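Acyl-CoA dehydrogenase (Bacillus anthracis, PDB 3OWA) probably catalyses the FAD-dependent alpha,beta-dehydrogenation of acyl-CoA thioesters, as acyl-CoA dehydrogenases do, and is assembled here from two like subunits with bound FAD. Local coordinates at residues L372-V380 against I394-R402; F540-L551 against M563-H573. One frame throughout, in Å; residues are numbered along the deposited sequence.

Contact 1. Residues L372-V380 against I394-R402; sequences LDYTVDEGV and IERMYRDSR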
loop_
_atom_site.group_PDB
_atom_site.type_symbol
_atom_site.label_atom_id
_atom_site.label_comp_id
_atom_site.label_asym_id
_atom_site.label_seq_id
_atom_site.Cartn_x
_atom_site.Cartn_y
_atom_site.Cartn_z
ATOM N N LEU A 372 -2.523 8.974 3.681
ATOM C CA LEU A 372 -3.464 8.141 4.429
ATOM C C LEU A 372 -3.190 6.676 4.062
ATOM O O LEU A 372 -3.157 5.804 4.948
ATOM C CB LEU A 372 -4.914 8.470 4.074
ATOM C CG LEU A 372 -5.971 7.546 4.711
ATOM C CD1 LEU A 372 -5.860 7.532 6.210
ATOM C CD2 LEU A 372 -7.403 7.841 4.201
ATOM N N ASP A 373 -2.961 6.405 2.782
ATOM C CA ASP A 373 -2.650 5.022 2.353
ATOM C C ASP A 373 -1.474 4.444 3.206
ATOM O O ASP A 373 -1.501 3.284 3.673
ATOM C CB ASP A 373 -2.281 5.071 0.864
ATOM C CG ASP A 373 -1.924 3.716 0.284
ATOM O OD1 ASP A 373 -2.799 3.050 -0.309
ATOM O OD2 ASP A 373 -0.756 3.289 0.414
ATOM N N TYR A 374 -0.427 5.229 3.362
ATOM C CA TYR A 374 0.749 4.812 4.124
ATOM C C TYR A 374 0.390 4.660 5.605
ATOM O O TYR A 374 0.814 3.700 6.244
ATOM C CB TYR A 374 1.876 5.869 3.953
ATOM C CG TYR A 374 3.055 5.608 4.861
ATOM C CD1 TYR A 374 4.057 4.712 4.474
ATOM C CD2 TYR A 374 3.149 6.227 6.128
ATOM C CE1 TYR A 374 5.138 4.416 5.317
ATOM C CE2 TYR A 374 4.226 5.928 6.984
ATOM C CZ TYR A 374 5.226 5.048 6.550
ATOM O OH TYR A 374 6.285 4.731 7.380
ATOM N N THR A 375 -0.339 5.619 6.178
ATOM C CA THR A 375 -0.647 5.558 7.603
ATOM C C THR A 375 -1.553 4.380 7.977
ATOM O O THR A 375 -1.342 3.753 9.016
ATOM C CB THR A 375 -1.228 6.900 8.174
ATOM O OG1 THR A 375 -2.519 7.112 7.584
ATOM C CG2 THR A 375 -0.318 8.092 7.838
ATOM N N VAL A 376 -2.539 4.015 7.143
ATOM C CA VAL A 376 -3.377 2.880 7.532
ATOM C C VAL A 376 -2.594 1.595 7.319
ATOM O O VAL A 376 -2.778 0.625 8.016
ATOM C CB VAL A 376 -4.787 2.787 6.785
ATOM C CG1 VAL A 376 -5.594 3.969 7.121
ATOM C CG2 VAL A 376 -4.617 2.745 5.247
ATOM N N ASP A 377 -1.693 1.590 6.360
ATOM C CA ASP A 377 -0.913 0.408 6.149
ATOM C C ASP A 377 0.073 0.181 7.340
ATOM O O ASP A 377 0.301 -0.970 7.772
ATOM C CB ASP A 377 -0.145 0.525 4.848
ATOM C CG ASP A 377 0.664 -0.720 4.567
ATOM O OD1 ASP A 377 0.030 -1.748 4.266
ATOM O OD2 ASP A 377 1.923 -0.693 4.661
ATOM N N GLU A 378 0.672 1.249 7.879
ATOM C CA GLU A 378 1.573 1.017 8.978
ATOM C C GLU A 378 0.757 0.775 10.224
ATOM O O GLU A 378 1.225 0.142 11.164
ATOM C CB GLU A 378 2.514 2.204 9.188
ATOM C CG GLU A 378 3.650 2.283 8.074
ATOM C CD GLU A 378 4.547 1.010 7.975
ATOM O OE1 GLU A 378 5.293 0.884 6.977
ATOM O OE2 GLU A 378 4.478 0.095 8.830
ATOM N N GLY A 379 -0.463 1.311 10.246
ATOM C CA GLY A 379 -1.331 1.095 11.421
ATOM C C GLY A 379 -1.741 -0.346 11.515
ATOM O O GLY A 379 -1.754 -0.952 12.575
ATOM N N VAL A 380 -2.065 -0.942 10.375
ATOM C CA VAL A 380 -2.301 -2.334 10.390
ATOM C C VAL A 380 -1.061 -3.125 10.855
ATOM O O VAL A 380 -1.206 -4.059 11.660
ATOM C CB VAL A 380 -2.709 -2.840 8.935
ATOM C CG1 VAL A 380 -2.656 -4.340 8.900
ATOM C CG2 VAL A 380 -4.136 -2.309 8.562
ATOM N N ILE A 394 -8.803 -0.302 12.757
ATOM C CA ILE A 394 -7.785 -0.063 11.694
ATOM C C ILE A 394 -8.030 -0.941 10.479
ATOM O O ILE A 394 -7.640 -0.604 9.358
ATOM C CB ILE A 394 -6.313 -0.253 12.247
ATOM C CG1 ILE A 394 -5.294 0.368 11.285
ATOM C CG2 ILE A 394 -6.003 -1.745 12.552
ATOM C CD1 ILE A 394 -5.174 1.936 11.352
ATOM N N GLU A 395 -8.665 -2.084 10.680
ATOM C CA GLU A 395 -8.941 -2.988 9.578
ATOM C C GLU A 395 -9.954 -2.359 8.581
ATOM O O GLU A 395 -9.815 -2.451 7.343
ATOM C CB GLU A 395 -9.492 -4.285 10.159
ATOM C CG GLU A 395 -9.813 -5.436 9.149
ATOM C CD GLU A 395 -11.184 -5.315 8.410
ATOM O OE1 GLU A 395 -11.324 -5.984 7.369
ATOM O OE2 GLU A 395 -12.147 -4.615 8.850
ATOM N N ARG A 396 -10.980 -1.728 9.120
ATOM C CA ARG A 396 -11.958 -0.993 8.271
ATOM C C ARG A 396 -11.350 0.220 7.590
ATOM O O ARG A 396 -11.607 0.465 6.425
ATOM C CB ARG A 396 -13.121 -0.484 9.159
ATOM C CG ARG A 396 -14.346 -0.116 8.294
ATOM C CD ARG A 396 -15.157 0.929 9.115
ATOM N NE ARG A 396 -14.444 2.204 9.075
ATOM C CZ ARG A 396 -14.154 2.967 10.120
ATOM N NH1 ARG A 396 -13.508 4.123 9.923
ATOM N NH2 ARG A 396 -14.540 2.629 11.344
HETATM N N MSE A 397 -10.504 0.973 8.319
HETATM C CA MSE A 397 -9.827 2.107 7.737
HETATM C C MSE A 397 -8.926 1.716 6.565
HETATM O O MSE A 397 -8.842 2.440 5.542
HETATM C CB MSE A 397 -8.968 2.766 8.821
HETATM C CG MSE A 397 -9.883 3.498 9.859
HETATM SE SE MSE A 397 -8.766 4.397 11.133
HETATM C CE MSE A 397 -8.045 5.724 9.970
ATOM N N TYR A 398 -8.219 0.610 6.743
ATOM C CA TYR A 398 -7.369 0.086 5.681
ATOM C C TYR A 398 -8.174 -0.125 4.415
ATOM O O TYR A 398 -7.714 0.260 3.272
ATOM C CB TYR A 398 -6.653 -1.242 6.142
ATOM C CG TYR A 398 -5.717 -1.780 5.059
ATOM C CD1 TYR A 398 -4.428 -1.312 4.969
ATOM C CD2 TYR A 398 -6.179 -2.716 4.112
ATOM C CE1 TYR A 398 -3.558 -1.784 3.922
ATOM C CE2 TYR A 398 -5.320 -3.211 3.105
ATOM C CZ TYR A 398 -4.041 -2.732 3.027
ATOM O OH TYR A 398 -3.192 -3.179 2.024
ATOM N N ARG A 399 -9.317 -0.806 4.536
ATOM C CA ARG A 399 -10.198 -1.068 3.353
ATOM C C ARG A 399 -10.848 0.212 2.807
ATOM O O ARG A 399 -10.895 0.411 1.607
ATOM C CB ARG A 399 -11.277 -2.122 3.634
ATOM C CG ARG A 399 -10.734 -3.560 3.801
ATOM C CD ARG A 399 -11.840 -4.588 4.060
ATOM N NE ARG A 399 -12.442 -4.417 5.381
ATOM C CZ ARG A 399 -13.567 -3.762 5.654
ATOM N NH1 ARG A 399 -14.298 -3.216 4.680
ATOM N NH2 ARG A 399 -13.995 -3.703 6.912
ATOM N N ASP A 400 -11.256 1.133 3.683
ATOM C CA ASP A 400 -11.946 2.334 3.218
ATOM C C ASP A 400 -10.977 3.205 2.428
ATOM O O ASP A 400 -11.404 3.961 1.544
ATOM C CB ASP A 400 -12.466 3.171 4.423
ATOM C CG ASP A 400 -13.603 2.486 5.222
ATOM O OD1 ASP A 400 -14.238 1.468 4.790
ATOM O OD2 ASP A 400 -13.894 3.025 6.339
ATOM N N SER A 401 -9.689 3.216 2.803
ATOM C CA SER A 401 -8.730 4.178 2.286
ATOM C C SER A 401 -8.526 3.965 0.782
ATOM O O SER A 401 -8.328 4.927 0.021
ATOM C CB SER A 401 -7.367 3.964 2.993
ATOM O OG SER A 401 -6.293 4.651 2.336
ATOM N N ARG A 402 -8.617 2.718 0.354
ATOM C CA ARG A 402 -8.051 2.364 -0.988
ATOM C C ARG A 402 -8.730 3.155 -2.148
ATOM O O ARG A 402 -8.078 3.495 -3.212
ATOM C CB ARG A 402 -8.110 0.830 -1.165
ATOM C CG ARG A 402 -7.483 0.309 -2.507
ATOM C CD ARG A 402 -5.984 0.799 -2.502
ATOM N NE ARG A 402 -5.250 0.589 -3.749
ATOM C CZ ARG A 402 -5.309 1.377 -4.828
ATOM N NH1 ARG A 402 -6.062 2.468 -4.862
ATOM N NH2 ARG A 402 -4.565 1.086 -5.882
HETATM O O HOH W 1 -5.299 2.914 0.727
HETATM O O HOH W 2 -0.952 -2.221 1.922
#
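Val376 drives its two methyl groups into the face of helix 393-401, where CG1 meets Met397 CB at 4.0 Å and CG2 lies 3.8 Å from Ser401 CB. The branched valine is compact enough for axes only 9.0 Å apart, crossing at -149° and so roughly antiparallel. One end of this tight strip relies on Gly379: with no side chain there, Ile394 lays CG1 3.6 Å from Gly379 C and rests CD1 on the glycine's CA. Val380 CG2 completes the packing, 3.7 Å from Tyr398 CB, its side chain crossing the tyrosine at about a right angle.

One flank, lined by Asp373, Asp377 and Tyr398, is polar and hydrated. With CG of Tyr398 anti to its own nitrogen (chi1 -178°), the ring runs alongside Asp377, whose OD1 approaches the ring edge 3.6 Å from CE1 and accepts a hydrogen bond from a water. A second water donates to Asp373 OD1 at 2.7 Å and hydrogen-bonds Ser401 OG, the small hydroxyl suiting a place between apolar Leu372 and a carboxylate. Asp373 also pairs with Arg405 of its own chain; Asp377 pairs with Arg402 of the second subunit, which places that end at the dimer interface, and the acidic groups probably stay ionised.

Helix 257-293 covers Leu372, Thr375 and Met397, and helix 305-336 packs on the back of helix 358-383 at Tyr374, Thr375 and Glu378; the pair thus forms part of the C-terminal helical bundle of the acyl-CoA dehydrogenase fold.

Contact 2. Residues F540-L551 against M563-H573; sequences FNEIEAHAKETL and MLSSLRKLTRH
Phe540 and Glu544, one helical turn apart, both carry CG opposite the backbone nitrogen (chi1 -168° and -178°), and this sends ring and carboxylate across to Thr571. The glutamate chain stays extended beyond CG, reaching over the last turn of helix 557-571 so that OE1 accepts a weak hydrogen bond from Thr571 OG1 at 3.1 Å while OE2 lies 3.4 Å from Thr571 CG2. Threonine suits this spot by offering a hydroxyl and a methyl to one partner. One turn before Glu544, the Phe540 ring turns its edge to Leu570 O, 3.8 Å from CZ.

Farther along the antiparallel pair, Leu567 is a knob in the hole made by Glu544, Ala547, Lys548 and Leu551. Its CD2 does most of the touching, 3.6 Å from Lys548 CG and 3.8 Å from Leu551 CD1, and small Ala547 lets it come close, with CB 3.9 Å from Leu567 CD2. Leu551 also meets Met563 and Leu564.

At the helix end, His573 ND1 donates to Thr571 O at 3.1 Å, with that oxygen lying in the plane of the His573 ring, and a water joins the carbonyl to Glu544 OE1. The chemistry implies a hairpin held by aliphatic packing at one end and, where the second helix stops, by Phe540, Glu544 and Thr571 with only weak polar bonding across.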
loop_
_atom_site.group_PDB
_atom_site.type_symbol
_atom_site.label_atom_id
_atom_site.label_comp_id
_atom_site.label_asym_id
_atom_site.label_seq_id
_atom_site.Cartn_x
_atom_site.Cartn_y
_atom_site.Cartn_z
ATOM N N PHE A 540 12.821 16.003 -0.001
ATOM C CA PHE A 540 13.858 16.583 -0.869
ATOM C C PHE A 540 14.690 15.516 -1.579
ATOM O O PHE A 540 15.000 15.657 -2.760
ATOM C CB PHE A 540 14.777 17.502 -0.079
ATOM C CG PHE A 540 15.675 18.334 -0.951
ATOM C CD1 PHE A 540 15.172 19.461 -1.609
ATOM C CD2 PHE A 540 17.010 17.985 -1.129
ATOM C CE1 PHE A 540 16.007 20.256 -2.418
ATOM C CE2 PHE A 540 17.858 18.769 -1.947
ATOM C CZ PHE A 540 17.358 19.900 -2.583
ATOM N N ASN A 541 15.041 14.458 -0.838
ATOM C CA ASN A 541 15.593 13.236 -1.431
ATOM C C ASN A 541 14.760 12.683 -2.598
ATOM O O ASN A 541 15.298 12.447 -3.692
ATOM C CB ASN A 541 15.874 12.163 -0.342
ATOM C CG ASN A 541 17.075 12.542 0.563
ATOM O OD1 ASN A 541 17.862 13.439 0.237
ATOM N ND2 ASN A 541 17.221 11.834 1.689
ATOM N N GLU A 542 13.450 12.520 -2.403
ATOM C CA GLU A 542 12.572 12.123 -3.522
ATOM C C GLU A 542 12.599 13.100 -4.715
ATOM O O GLU A 542 12.621 12.659 -5.877
ATOM C CB GLU A 542 11.119 11.940 -3.063
ATOM C CG GLU A 542 11.001 10.920 -1.934
ATOM C CD GLU A 542 9.589 10.713 -1.422
ATOM O OE1 GLU A 542 8.666 11.413 -1.908
ATOM O OE2 GLU A 542 9.406 9.838 -0.526
ATOM N N ILE A 543 12.559 14.403 -4.421
ATOM C CA ILE A 543 12.649 15.430 -5.470
ATOM C C ILE A 543 13.885 15.243 -6.331
ATOM O O ILE A 543 13.797 15.236 -7.558
ATOM C CB ILE A 543 12.610 16.857 -4.874
ATOM C CG1 ILE A 543 11.174 17.185 -4.453
ATOM C CG2 ILE A 543 13.152 17.907 -5.899
ATOM C CD1 ILE A 543 11.008 18.526 -3.712
ATOM N N GLU A 544 15.022 15.051 -5.668
ATOM C CA GLU A 544 16.297 14.807 -6.341
ATOM C C GLU A 544 16.237 13.602 -7.252
ATOM O O GLU A 544 16.704 13.666 -8.386
ATOM C CB GLU A 544 17.431 14.627 -5.329
ATOM C CG GLU A 544 18.803 14.408 -6.004
ATOM C CD GLU A 544 19.970 14.380 -5.015
ATOM O OE1 GLU A 544 19.768 14.667 -3.812
ATOM O OE2 GLU A 544 21.105 14.058 -5.444
ATOM N N ALA A 545 15.680 12.496 -6.761
ATOM C CA ALA A 545 15.541 11.293 -7.601
ATOM C C ALA A 545 14.589 11.480 -8.788
ATOM O O ALA A 545 14.838 10.936 -9.865
ATOM C CB ALA A 545 15.117 10.076 -6.769
ATOM N N HIS A 546 13.478 12.199 -8.576
ATOM C CA HIS A 546 12.546 12.496 -9.676
ATOM C C HIS A 546 13.209 13.363 -10.746
ATOM O O HIS A 546 12.959 13.169 -11.934
ATOM C CB HIS A 546 11.278 13.199 -9.176
ATOM C CG HIS A 546 10.355 12.293 -8.423
ATOM N ND1 HIS A 546 9.983 11.058 -8.902
ATOM C CD2 HIS A 546 9.727 12.439 -7.231
ATOM C CE1 HIS A 546 9.167 10.480 -8.035
ATOM N NE2 HIS A 546 8.996 11.298 -7.012
ATOM N N ALA A 547 14.019 14.325 -10.306
ATOM C CA ALA A 547 14.717 15.213 -11.241
ATOM C C ALA A 547 15.748 14.457 -12.060
ATOM O O ALA A 547 15.798 14.617 -13.268
ATOM C CB ALA A 547 15.359 16.402 -10.504
ATOM N N LYS A 548 16.560 13.632 -11.399
ATOM C CA LYS A 548 17.551 12.794 -12.081
ATOM C C LYS A 548 16.932 11.931 -13.168
ATOM O O LYS A 548 17.445 11.902 -14.284
ATOM C CB LYS A 548 18.286 11.862 -11.100
ATOM C CG LYS A 548 19.354 12.544 -10.276
ATOM C CD LYS A 548 20.254 11.514 -9.577
ATOM C CE LYS A 548 21.049 12.170 -8.430
ATOM N NZ LYS A 548 22.236 11.348 -8.009
ATOM N N GLU A 549 15.848 11.222 -12.833
ATOM C CA GLU A 549 15.154 10.369 -13.806
ATOM C C GLU A 549 14.654 11.178 -15.000
ATOM O O GLU A 549 14.763 10.743 -16.150
ATOM C CB GLU A 549 13.966 9.593 -13.176
ATOM C CG GLU A 549 13.312 8.624 -14.187
ATOM C CD GLU A 549 12.150 7.801 -13.610
ATOM O OE1 GLU A 549 11.078 8.365 -13.324
ATOM O OE2 GLU A 549 12.300 6.570 -13.464
ATOM N N THR A 550 14.116 12.360 -14.725
ATOM C CA THR A 550 13.646 13.227 -15.805
ATOM C C THR A 550 14.795 13.776 -16.669
ATOM O O THR A 550 14.662 13.830 -17.884
ATOM C CB THR A 550 12.800 14.357 -15.280
ATOM O OG1 THR A 550 11.730 13.805 -14.502
ATOM C CG2 THR A 550 12.210 15.145 -16.440
ATOM N N LEU A 551 15.906 14.181 -16.048
ATOM C CA LEU A 551 17.073 14.697 -16.813
ATOM C C LEU A 551 17.661 13.630 -17.738
ATOM O O LEU A 551 17.963 13.895 -18.893
ATOM C CB LEU A 551 18.159 15.286 -15.880
ATOM C CG LEU A 551 17.826 16.610 -15.173
ATOM C CD1 LEU A 551 18.903 17.032 -14.146
ATOM C CD2 LEU A 551 17.613 17.712 -16.192
HETATM N N MSE A 563 23.701 19.351 -16.995
HETATM C CA MSE A 563 22.462 19.393 -16.213
HETATM C C MSE A 563 22.557 18.660 -14.868
HETATM O O MSE A 563 22.098 19.185 -13.858
HETATM C CB MSE A 563 21.284 18.893 -17.053
HETATM C CG MSE A 563 20.987 19.779 -18.266
HETATM SE SE MSE A 563 20.851 21.680 -17.827
HETATM C CE MSE A 563 20.708 22.453 -19.624
ATOM N N LEU A 564 23.170 17.472 -14.855
ATOM C CA LEU A 564 23.380 16.712 -13.610
ATOM C C LEU A 564 24.298 17.389 -12.583
ATOM O O LEU A 564 24.069 17.254 -11.378
ATOM C CB LEU A 564 23.826 15.263 -13.876
ATOM C CG LEU A 564 22.890 14.248 -14.570
ATOM C CD1 LEU A 564 23.583 12.912 -14.799
ATOM C CD2 LEU A 564 21.558 14.013 -13.813
ATOM N N SER A 565 25.341 18.098 -13.046
ATOM C CA SER A 565 26.178 18.921 -12.157
ATOM C C SER A 565 25.413 20.134 -11.627
ATOM O O SER A 565 25.610 20.542 -10.484
ATOM C CB SER A 565 27.441 19.431 -12.877
ATOM O OG SER A 565 28.205 18.351 -13.376
ATOM N N SER A 566 24.571 20.727 -12.469
ATOM C CA SER A 566 23.672 21.810 -12.008
ATOM C C SER A 566 22.733 21.298 -10.892
ATOM O O SER A 566 22.479 22.006 -9.910
ATOM C CB SER A 566 22.860 22.415 -13.164
ATOM O OG SER A 566 23.706 23.056 -14.116
ATOM N N LEU A 567 22.250 20.064 -11.050
ATOM C CA LEU A 567 21.358 19.438 -10.065
ATOM C C LEU A 567 22.110 19.142 -8.768
ATOM O O LEU A 567 21.594 19.410 -7.675
ATOM C CB LEU A 567 20.702 18.168 -10.630
ATOM C CG LEU A 567 19.802 17.330 -9.695
ATOM C CD1 LEU A 567 18.672 18.171 -9.043
ATOM C CD2 LEU A 567 19.229 16.120 -10.424
ATOM N N ARG A 568 23.333 18.619 -8.899
ATOM C CA ARG A 568 24.221 18.376 -7.752
ATOM C C ARG A 568 24.496 19.664 -6.964
ATOM O O ARG A 568 24.468 19.665 -5.732
ATOM C CB ARG A 568 25.531 17.714 -8.206
ATOM C CG ARG A 568 26.268 16.941 -7.115
ATOM C CD ARG A 568 27.485 17.707 -6.562
ATOM N NE ARG A 568 28.420 18.138 -7.610
ATOM C CZ ARG A 568 29.496 17.456 -7.998
ATOM N NH1 ARG A 568 29.803 16.292 -7.433
ATOM N NH2 ARG A 568 30.271 17.942 -8.960
ATOM N N LYS A 569 24.736 20.754 -7.686
ATOM C CA LYS A 569 24.893 22.085 -7.090
ATOM C C LYS A 569 23.628 22.539 -6.347
ATOM O O LYS A 569 23.718 23.178 -5.297
ATOM C CB LYS A 569 25.268 23.126 -8.160
ATOM C CG LYS A 569 26.746 23.093 -8.581
ATOM C CD LYS A 569 27.058 24.103 -9.679
ATOM C CE LYS A 569 28.398 23.785 -10.353
ATOM N NZ LYS A 569 28.623 24.624 -11.570
ATOM N N LEU A 570 22.460 22.206 -6.892
ATOM C CA LEU A 570 21.201 22.604 -6.279
ATOM C C LEU A 570 20.853 21.713 -5.104
ATOM O O LEU A 570 20.062 22.067 -4.251
ATOM C CB LEU A 570 20.079 22.587 -7.310
ATOM C CG LEU A 570 20.028 23.803 -8.232
ATOM C CD1 LEU A 570 18.937 23.586 -9.235
ATOM C CD2 LEU A 570 19.806 25.112 -7.465
ATOM N N THR A 571 21.510 20.576 -5.031
ATOM C CA THR A 571 21.069 19.542 -4.127
ATOM C C THR A 571 22.017 19.274 -2.949
ATOM O O THR A 571 21.644 18.623 -1.966
ATOM C CB THR A 571 20.737 18.301 -4.960
ATOM O OG1 THR A 571 19.531 17.727 -4.477
ATOM C CG2 THR A 571 21.881 17.323 -5.007
ATOM N N ARG A 572 23.228 19.814 -3.051
ATOM C CA ARG A 572 24.254 19.689 -2.014
ATOM C C ARG A 572 23.855 20.353 -0.689
ATOM O O ARG A 572 23.434 21.514 -0.669
ATOM C CB ARG A 572 25.561 20.323 -2.512
ATOM C CG ARG A 572 26.258 19.545 -3.628
ATOM C CD ARG A 572 27.778 19.723 -3.598
ATOM N NE ARG A 572 28.177 21.084 -3.233
ATOM C CZ ARG A 572 28.632 21.444 -2.031
ATOM N NH1 ARG A 572 28.761 20.550 -1.054
ATOM N NH2 ARG A 572 28.965 22.707 -1.799
ATOM N N HIS A 573 23.995 19.617 0.408
ATOM C CA HIS A 573 23.784 20.160 1.749
ATOM C C HIS A 573 24.294 19.184 2.780
ATOM O O HIS A 573 24.640 18.060 2.438
ATOM C CB HIS A 573 22.302 20.454 2.016
ATOM C CG HIS A 573 21.450 19.228 2.146
ATOM N ND1 HIS A 573 21.062 18.471 1.061
ATOM C CD2 HIS A 573 20.887 18.645 3.232
ATOM C CE1 HIS A 573 20.297 17.475 1.473
ATOM N NE2 HIS A 573 20.167 17.563 2.786
HETATM O O HOH W 3 22.425 15.613 -2.155
#

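Contact 1 closes before contact 2 opens along the chain, and the two share no helix: the first joins helices 358-383 and 393-401, the second helices 526-554 and 557-571. Their centres are 32 Å apart and their nearest atoms about 9 Å, without touching. Both are helical hairpins, contact 1 roughly and contact 2 nearly antiparallel. The centre of contact 1 lies about 17 Å from that of the whole chain, against about 28 Å for contact 2. FAD-binding Gln381 and Ile382 directly follow residues 372-380, so contact 1 probably helps join flavin site and dimer interface through its intersubunit salt bridges, whereas contact 2 is packing in the outlying C-terminal helices that also touches the second subunit.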